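Local coordinates for nitroreductase family protein (Lactobacillus plantarum, PDB 4QLX), which uses FMN, probably with NADH as reductant, to reduce the enone 10-oxo-11-octadecenoate in a pathway that saturates polyunsaturated fatty acids, at residues A[8-13]-A[43-48]; A[73-78]-A[178-183]; A[95-100]-A[142-147]. One frame throughout, in Å; residues are numbered along the deposited sequence.

Contact 1 (A[8-13]-A[43-48]); sequences KNLVNN and IAEAAT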
loop_
_atom_site.group_PDB
_atom_site.type_symbol
_atom_site.label_atom_id
_atom_site.label_comp_id
_atom_site.label_asym_id
_atom_site.label_seq_id
_atom_site.Cartn_x
_atom_site.Cartn_y
_atom_site.Cartn_z
ATOM N N LYS A 8 21.974 1.285 3.366
ATOM C CA LYS A 8 20.717 0.552 3.361
ATOM C C LYS A 8 20.086 0.987 2.043
ATOM O O LYS A 8 19.015 0.524 1.654
ATOM C CB LYS A 8 19.828 0.871 4.567
ATOM C CG LYS A 8 20.103 0.030 5.818
ATOM C CD LYS A 8 19.579 0.763 7.054
ATOM C CE LYS A 8 19.795 -0.019 8.341
ATOM N NZ LYS A 8 18.670 -0.959 8.653
ATOM N N ASN A 9 20.804 1.890 1.373
ATOM C CA ASN A 9 20.423 2.500 0.100
ATOM C C ASN A 9 19.184 3.405 0.223
ATOM O O ASN A 9 18.542 3.730 -0.777
ATOM C CB ASN A 9 20.205 1.431 -0.982
ATOM C CG ASN A 9 20.181 2.024 -2.391
ATOM O OD1 ASN A 9 21.177 2.598 -2.847
ATOM N ND2 ASN A 9 19.040 1.897 -3.081
ATOM N N LEU A 10 18.868 3.822 1.450
ATOM C CA LEU A 10 17.788 4.780 1.696
ATOM C C LEU A 10 18.346 6.049 2.322
ATOM O O LEU A 10 18.730 6.025 3.482
ATOM C CB LEU A 10 16.722 4.181 2.615
ATOM C CG LEU A 10 16.058 2.879 2.166
ATOM C CD1 LEU A 10 14.809 2.617 3.000
ATOM C CD2 LEU A 10 15.707 2.929 0.686
ATOM N N VAL A 11 18.392 7.153 1.576
ATOM C CA VAL A 11 18.976 8.380 2.110
ATOM C C VAL A 11 18.032 9.104 3.098
ATOM O O VAL A 11 18.480 9.896 3.918
ATOM C CB VAL A 11 19.387 9.347 0.974
ATOM C CG1 VAL A 11 18.170 9.971 0.312
ATOM C CG2 VAL A 11 20.341 10.417 1.504
ATOM N N ASN A 12 16.734 8.836 3.023
ATOM C CA ASN A 12 15.847 9.219 4.107
ATOM C C ASN A 12 15.274 7.937 4.700
ATOM O O ASN A 12 14.339 7.352 4.162
ATOM C CB ASN A 12 14.741 10.172 3.629
ATOM C CG ASN A 12 13.837 10.651 4.768
ATOM O OD1 ASN A 12 14.034 10.295 5.931
ATOM N ND2 ASN A 12 12.848 11.473 4.434
ATOM N N ASN A 13 15.862 7.502 5.806
ATOM C CA ASN A 13 15.503 6.231 6.426
ATOM C C ASN A 13 14.684 6.438 7.695
ATOM O O ASN A 13 14.530 5.525 8.499
ATOM C CB ASN A 13 16.767 5.428 6.722
ATOM C CG ASN A 13 16.481 3.981 7.041
ATOM O OD1 ASN A 13 15.727 3.323 6.336
ATOM N ND2 ASN A 13 17.063 3.488 8.125
ATOM N N ILE A 43 11.927 0.448 -7.877
ATOM C CA ILE A 43 10.900 -0.525 -8.222
ATOM C C ILE A 43 11.154 -1.876 -7.528
ATOM O O ILE A 43 10.234 -2.481 -6.983
ATOM C CB ILE A 43 10.810 -0.717 -9.744
ATOM C CG1 ILE A 43 10.165 0.521 -10.382
ATOM C CG2 ILE A 43 10.003 -1.983 -10.090
ATOM C CD1 ILE A 43 10.316 0.596 -11.897
ATOM N N ALA A 44 12.397 -2.346 -7.535
ATOM C CA ALA A 44 12.736 -3.584 -6.823
ATOM C C ALA A 44 12.465 -3.441 -5.320
ATOM O O ALA A 44 11.913 -4.334 -4.694
ATOM C CB ALA A 44 14.199 -3.965 -7.075
ATOM N N GLU A 45 12.822 -2.298 -4.746
ATOM C CA GLU A 45 12.554 -2.051 -3.327
ATOM C C GLU A 45 11.050 -2.069 -2.994
ATOM O O GLU A 45 10.632 -2.661 -1.992
ATOM C CB GLU A 45 13.188 -0.728 -2.909
ATOM C CG GLU A 45 14.707 -0.826 -2.778
ATOM C CD GLU A 45 15.410 0.525 -2.702
ATOM O OE1 GLU A 45 14.744 1.579 -2.858
ATOM O OE2 GLU A 45 16.644 0.531 -2.496
ATOM N N ALA A 46 10.237 -1.449 -3.840
ATOM C CA ALA A 46 8.786 -1.487 -3.661
ATOM C C ALA A 46 8.216 -2.906 -3.757
ATOM O O ALA A 46 7.221 -3.232 -3.109
ATOM C CB ALA A 46 8.108 -0.591 -4.686
ATOM N N ALA A 47 8.848 -3.747 -4.567
ATOM C CA ALA A 47 8.295 -5.071 -4.860
ATOM C C ALA A 47 8.654 -6.077 -3.776
ATOM O O ALA A 47 8.368 -7.276 -3.910
ATOM C CB ALA A 47 8.763 -5.563 -6.224
ATOM N N THR A 48 9.275 -5.595 -2.703
ATOM C CA THR A 48 9.312 -6.346 -1.445
ATOM C C THR A 48 7.905 -6.436 -0.835
ATOM O O THR A 48 7.672 -7.213 0.098
ATOM C CB THR A 48 10.286 -5.713 -0.421
ATOM O OG1 THR A 48 9.857 -4.386 -0.095
ATOM C CG2 THR A 48 11.697 -5.647 -0.991
#

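Contact 2 (A[73-78]-A[178-183]); sequences KQAVMK and IPTLGL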
loop_
_atom_site.group_PDB
_atom_site.type_symbol
_atom_site.label_atom_id
_atom_site.label_comp_id
_atom_site.label_asym_id
_atom_site.label_seq_id
_atom_site.Cartn_x
_atom_site.Cartn_y
_atom_site.Cartn_z
ATOM N N LYS A 73 0.428 10.214 -22.464
ATOM C CA LYS A 73 -0.629 11.200 -22.231
ATOM C C LYS A 73 -1.897 10.967 -23.047
ATOM O O LYS A 73 -2.961 11.461 -22.685
ATOM C CB LYS A 73 -0.108 12.606 -22.501
ATOM C CG LYS A 73 0.823 13.084 -21.425
ATOM C CD LYS A 73 0.918 14.585 -21.385
ATOM C CE LYS A 73 1.592 15.147 -22.608
ATOM N NZ LYS A 73 1.958 16.565 -22.359
ATOM N N GLN A 74 -1.797 10.198 -24.127
ATOM C CA GLN A 74 -2.975 9.871 -24.929
ATOM C C GLN A 74 -4.065 9.179 -24.115
ATOM O O GLN A 74 -5.235 9.222 -24.475
ATOM C CB GLN A 74 -2.591 8.975 -26.098
ATOM C CG GLN A 74 -1.619 9.581 -27.089
ATOM C CD GLN A 74 -1.338 8.615 -28.227
ATOM O OE1 GLN A 74 -1.629 7.412 -28.123
ATOM N NE2 GLN A 74 -0.790 9.132 -29.321
ATOM N N ALA A 75 -3.664 8.522 -23.026
ATOM C CA ALA A 75 -4.583 7.739 -22.203
ATOM C C ALA A 75 -4.637 8.286 -20.770
ATOM O O ALA A 75 -5.130 7.620 -19.860
ATOM C CB ALA A 75 -4.169 6.265 -22.203
ATOM N N VAL A 76 -4.132 9.504 -20.588
ATOM C CA VAL A 76 -4.152 10.178 -19.287
ATOM C C VAL A 76 -5.060 11.399 -19.368
ATOM O O VAL A 76 -5.006 12.124 -20.356
ATOM C CB VAL A 76 -2.729 10.592 -18.855
ATOM C CG1 VAL A 76 -2.756 11.500 -17.616
ATOM C CG2 VAL A 76 -1.869 9.345 -18.600
ATOM N N MET A 77 -5.904 11.619 -18.359
ATOM C CA MET A 77 -6.775 12.797 -18.349
ATOM C C MET A 77 -5.930 14.068 -18.277
ATOM O O MET A 77 -4.874 14.080 -17.644
ATOM C CB MET A 77 -7.767 12.744 -17.179
ATOM C CG MET A 77 -8.771 11.600 -17.278
ATOM S SD MET A 77 -9.767 11.375 -15.791
ATOM C CE MET A 77 -10.680 12.918 -15.782
ATOM N N LYS A 78 -6.392 15.133 -18.932
ATOM C CA LYS A 78 -5.598 16.360 -19.040
ATOM C C LYS A 78 -5.345 17.008 -17.681
ATOM O O LYS A 78 -4.329 17.671 -17.483
ATOM C CB LYS A 78 -6.264 17.355 -20.004
ATOM C CG LYS A 78 -7.705 17.765 -19.672
ATOM C CD LYS A 78 -7.895 19.257 -19.977
ATOM C CE LYS A 78 -9.349 19.655 -20.157
ATOM N NZ LYS A 78 -9.899 19.139 -21.443
ATOM N N ILE A 178 -4.125 0.340 -21.563
ATOM C CA ILE A 178 -3.366 -0.881 -21.823
ATOM C C ILE A 178 -2.849 -0.920 -23.267
ATOM O O ILE A 178 -1.668 -1.198 -23.482
ATOM C CB ILE A 178 -4.193 -2.159 -21.503
ATOM C CG1 ILE A 178 -4.455 -2.263 -20.001
ATOM C CG2 ILE A 178 -3.470 -3.416 -21.985
ATOM C CD1 ILE A 178 -3.199 -2.285 -19.145
ATOM N N PRO A 179 -3.709 -0.632 -24.260
ATOM C CA PRO A 179 -3.148 -0.657 -25.616
ATOM C C PRO A 179 -2.135 0.457 -25.849
ATOM O O PRO A 179 -1.136 0.230 -26.534
ATOM C CB PRO A 179 -4.380 -0.480 -26.507
ATOM C CG PRO A 179 -5.523 -0.948 -25.671
ATOM C CD PRO A 179 -5.177 -0.499 -24.287
ATOM N N THR A 180 -2.380 1.630 -25.268
ATOM C CA THR A 180 -1.430 2.744 -25.317
ATOM C C THR A 180 -0.051 2.337 -24.802
ATOM O O THR A 180 0.964 2.792 -25.312
ATOM C CB THR A 180 -1.943 3.958 -24.494
ATOM O OG1 THR A 180 -3.129 4.482 -25.104
ATOM C CG2 THR A 180 -0.891 5.064 -24.417
ATOM N N LEU A 181 -0.014 1.460 -23.801
ATOM C CA LEU A 181 1.260 1.005 -23.245
ATOM C C LEU A 181 1.838 -0.175 -24.040
ATOM O O LEU A 181 2.958 -0.616 -23.788
ATOM C CB LEU A 181 1.091 0.614 -21.772
ATOM C CG LEU A 181 0.654 1.713 -20.795
ATOM C CD1 LEU A 181 0.456 1.147 -19.397
ATOM C CD2 LEU A 181 1.652 2.855 -20.761
ATOM N N GLY A 182 1.069 -0.677 -25.001
ATOM C CA GLY A 182 1.513 -1.792 -25.821
ATOM C C GLY A 182 1.455 -3.111 -25.070
ATOM O O GLY A 182 2.128 -4.069 -25.434
ATOM N N LEU A 183 0.632 -3.159 -24.028
ATOM C CA LEU A 183 0.492 -4.349 -23.195
ATOM C C LEU A 183 -0.649 -5.232 -23.685
ATOM O O LEU A 183 -1.588 -4.735 -24.291
ATOM C CB LEU A 183 0.253 -3.952 -21.736
ATOM C CG LEU A 183 1.404 -3.274 -20.982
ATOM C CD1 LEU A 183 0.930 -2.855 -19.587
ATOM C CD2 LEU A 183 2.618 -4.192 -20.889
HETATM O O HOH W 1 -3.707 5.765 -27.761
#

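Contact 3 (A[95-100]-A[142-147]); sequences GDTQSH and FDATID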
loop_
_atom_site.group_PDB
_atom_site.type_symbol
_atom_site.label_atom_id
_atom_site.label_comp_id
_atom_site.label_asym_id
_atom_site.label_seq_id
_atom_site.Cartn_x
_atom_site.Cartn_y
_atom_site.Cartn_z
ATOM N N GLY A 95 -2.212 -4.579 -13.587
ATOM C CA GLY A 95 -2.403 -5.838 -12.894
ATOM C C GLY A 95 -2.280 -6.999 -13.855
ATOM O O GLY A 95 -2.737 -6.920 -14.993
ATOM N N ASP A 96 -1.645 -8.068 -13.397
ATOM C CA ASP A 96 -1.430 -9.266 -14.211
ATOM C C ASP A 96 -2.468 -10.329 -13.862
ATOM O O ASP A 96 -2.349 -11.017 -12.851
ATOM C CB ASP A 96 -0.009 -9.800 -13.998
ATOM C CG ASP A 96 0.307 -11.026 -14.853
ATOM O OD1 ASP A 96 -0.536 -11.442 -15.680
ATOM O OD2 ASP A 96 1.423 -11.565 -14.705
ATOM N N THR A 97 -3.480 -10.474 -14.713
ATOM C CA THR A 97 -4.581 -11.385 -14.430
ATOM C C THR A 97 -4.282 -12.812 -14.894
ATOM O O THR A 97 -5.174 -13.652 -14.953
ATOM C CB THR A 97 -5.888 -10.903 -15.080
ATOM O OG1 THR A 97 -5.795 -11.029 -16.506
ATOM C CG2 THR A 97 -6.157 -9.449 -14.709
ATOM N N GLN A 98 -3.028 -13.075 -15.234
ATOM C CA GLN A 98 -2.605 -14.429 -15.562
ATOM C C GLN A 98 -1.462 -14.850 -14.655
ATOM O O GLN A 98 -0.780 -15.839 -14.926
ATOM C CB GLN A 98 -2.189 -14.529 -17.031
ATOM C CG GLN A 98 -3.352 -14.366 -18.010
ATOM C CD GLN A 98 -2.892 -14.322 -19.456
ATOM O OE1 GLN A 98 -1.721 -14.554 -19.753
ATOM N NE2 GLN A 98 -3.809 -14.005 -20.360
ATOM N N SER A 99 -1.266 -14.109 -13.567
ATOM C CA SER A 99 -0.147 -14.379 -12.661
ATOM C C SER A 99 -0.251 -15.753 -11.989
ATOM O O SER A 99 0.765 -16.332 -11.584
ATOM C CB SER A 99 -0.047 -13.277 -11.597
ATOM O OG SER A 99 -1.092 -13.386 -10.650
ATOM N N HIS A 100 -1.472 -16.274 -11.881
ATOM C CA HIS A 100 -1.699 -17.560 -11.214
ATOM C C HIS A 100 -1.370 -18.749 -12.113
ATOM O O HIS A 100 -1.462 -19.897 -11.682
ATOM C CB HIS A 100 -3.153 -17.672 -10.743
ATOM C CG HIS A 100 -4.148 -17.535 -11.849
ATOM N ND1 HIS A 100 -4.364 -16.344 -12.510
ATOM C CD2 HIS A 100 -4.978 -18.437 -12.421
ATOM C CE1 HIS A 100 -5.292 -16.515 -13.433
ATOM N NE2 HIS A 100 -5.686 -17.777 -13.397
ATOM N N PHE A 142 -9.815 -7.834 -9.510
ATOM C CA PHE A 142 -9.860 -7.401 -8.116
ATOM C C PHE A 142 -8.601 -7.831 -7.362
ATOM O O PHE A 142 -7.955 -7.022 -6.681
ATOM C CB PHE A 142 -11.127 -7.976 -7.460
ATOM C CG PHE A 142 -11.162 -7.860 -5.959
ATOM C CD1 PHE A 142 -11.561 -6.675 -5.352
ATOM C CD2 PHE A 142 -10.841 -8.946 -5.156
ATOM C CE1 PHE A 142 -11.611 -6.568 -3.969
ATOM C CE2 PHE A 142 -10.888 -8.845 -3.774
ATOM C CZ PHE A 142 -11.278 -7.651 -3.180
ATOM N N ASP A 143 -8.254 -9.109 -7.498
ATOM C CA ASP A 143 -7.043 -9.667 -6.902
ATOM C C ASP A 143 -5.796 -8.919 -7.390
ATOM O O ASP A 143 -4.940 -8.507 -6.600
ATOM C CB ASP A 143 -6.941 -11.162 -7.239
ATOM C CG ASP A 143 -5.657 -11.808 -6.734
ATOM O OD1 ASP A 143 -4.619 -11.762 -7.445
ATOM O OD2 ASP A 143 -5.699 -12.406 -5.631
ATOM N N ALA A 144 -5.687 -8.744 -8.699
ATOM C CA ALA A 144 -4.505 -8.099 -9.237
ATOM C C ALA A 144 -4.480 -6.626 -8.807
ATOM O O ALA A 144 -3.412 -6.075 -8.545
ATOM C CB ALA A 144 -4.465 -8.233 -10.756
ATOM N N THR A 145 -5.652 -6.000 -8.708
ATOM C CA THR A 145 -5.724 -4.579 -8.312
ATOM C C THR A 145 -5.190 -4.370 -6.889
ATOM O O THR A 145 -4.453 -3.414 -6.619
ATOM C CB THR A 145 -7.175 -4.020 -8.426
ATOM O OG1 THR A 145 -7.591 -4.005 -9.802
ATOM C CG2 THR A 145 -7.274 -2.609 -7.858
ATOM N N ILE A 146 -5.523 -5.276 -5.981
ATOM C CA ILE A 146 -4.991 -5.179 -4.626
ATOM C C ILE A 146 -3.459 -5.257 -4.589
ATOM O O ILE A 146 -2.827 -4.418 -3.967
ATOM C CB ILE A 146 -5.563 -6.274 -3.712
ATOM C CG1 ILE A 146 -7.079 -6.139 -3.601
ATOM C CG2 ILE A 146 -4.933 -6.179 -2.330
ATOM C CD1 ILE A 146 -7.737 -7.264 -2.786
ATOM N N ASP A 147 -2.869 -6.256 -5.255
ATOM C CA ASP A 147 -1.403 -6.366 -5.339
ATOM C C ASP A 147 -0.760 -5.069 -5.891
ATOM O O ASP A 147 0.264 -4.597 -5.398
ATOM C CB ASP A 147 -0.986 -7.531 -6.236
ATOM C CG ASP A 147 -1.310 -8.910 -5.651
ATOM O OD1 ASP A 147 -1.804 -9.017 -4.502
ATOM O OD2 ASP A 147 -1.058 -9.900 -6.374
#

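Contact 1 (A[8-13]-A[43-48])
N9 and E45 meet at about a right angle, the amide of the asparagine coming across the end of the glutamate. OE2 is the oxygen that takes the asparagine: ND2 of N9 donates to OE2 of E45 over 2.8 Å, fairly straight at 161°. The acceptor lies almost in the amide plane, whereas the donor reaches OE2 from the syn side and somewhat out of the carboxylate plane; the two flat groups are turned 63° apart. N9 is held in a left-handed helical backbone conformation, and its CG stands anti to the backbone N (chi1 -164°), which directs the amide at the glutamate. E45 reaches across from the last turn of helix 36-46 on an extended chain.

L10 adds a nonpolar neighbour. It slides past E45 in the opposite direction, and its methyl CD2 comes to 3.9 Å from OE1 of E45. That second oxygen is bound by NE2 of H162, so both ends of a buried carboxylate have nitrogen partners, which would help to offset the cost of burying it. The bond from N9 joins the loop before helix 15-20 to the last turn of helix 36-46, within the nitroreductase fold of this FMN enzyme. The side chain of E45 also packs on V158 of the long helix 137-161 and on F20 of the second subunit, while L10 touches A16 of that subunit. Just past the helix end, OG1 of T48 donates to the backbone O of E45 at 2.7 Å, tying the first turn of the loop back to the residue that carries the carboxylate.

Contact 2 (A[73-78]-A[178-183])
A75 and T180 mark the closest approach of the two backbones, their CA atoms 6.7 Å apart. Segment 73-78 follows helix 66-72, and N of V76 is bonded to O of K73. Facing it, segment 178-183 finishes the short helix 177-181 in a Schellman motif: G182 takes a positive phi of 75°, N of G182 returns to O of P179 at 2.8 Å, and N of L183 reaches back to O of I178 at 3.1 Å. Within the last turn of this helix, the CB of T180 points toward the loop.

The CB methyl of A75 sits against the end of T180. It lies 3.6 Å from OG1 of T180 and is almost as near to its CB, with the methyl CG2 slightly farther, so one small group meets the whole fork of the threonine. With chi1 at -65°, OG1 of T180 is placed beside its own backbone N, from where it also bonds to O of K176 one turn earlier. Alongside, Q74 extends its amide towards the same residue. A water spans the gap, giving one hydrogen to OE1 of Q74 at 2.7 Å and the other to OG1 of T180 at 3.0 Å.

Around this pair, the backbone of A75 bonds to D173 and that of M77 to G171, while M77 itself touches the bound 10-oxooctadecanoic acid. The direct meeting is therefore van der Waals in kind and the polar link is indirect. With its hydroxyl shared between K176 and the water, T180 can offer its carbon atoms to A75 while that hydroxyl keeps two polar partners.

Contact 3 (A[95-100]-A[142-147])
G95 and A144 come together through one extended and one helical pair of torsions. The strand residue has phi/psi of -91°/140°, and the helical A144 points its CB toward it. Since G95 has no side chain, the backbones close to a CA-CA distance of 4.8 Å. CB of A144 rests 3.8 Å from CA of G95 and 3.9 Å from N of D96, a single methyl laid on the bare main chain of the strand end. At the border of the patch, CG2 of T97 reaches 4.5 Å from the same CB of A144.

D96 does something different. Its carboxylate, anti to the backbone N, leads away from the helix and turns back on its own loop: OD1 accepts from N of Q98 at 3.0 Å in an Asx turn, the donor standing well above the carboxylate plane. The same oxygen forms a salt bridge with R187, so the turn that ends strand 89-96 is tied to the approach to strand 188-197.

On the helix, the acidic residue three positions after A144 has its own partners: D147 receives the backbone N of A52 on one oxygen and that of S57 on the other, holding the loop that lines the flavin site. I146 and D147 touch FMN, and T145 and I146 pack on I146 and S149 of the second subunit. A long helix laid on an antiparallel sheet, with one side on a strand end and another at the subunit interface and cofactor, is the core arrangement of the dimeric nitroreductase fold.

The three contacts sit around one subunit rather than in a cluster. Contacts 1 and 2 lie on opposite sides of the chain's centre, about 12 Å apart at their nearest atoms. Contacts 2 and 3 come to about 6 Å on the same measure, and in sequence contact 3 falls between the segments of contact 2. Helix 137-161 relates contacts 1 and 3: it supplies a segment to contact 3 and V158 against E45 of contact 1. The side chain of A144 in contact 3 is about 10 Å from both FMN and 10-oxooctadecanoic acid, that of A75 in contact 2 about 11 Å from the fatty acid, and that of E45 in contact 1 about 13 Å from FMN.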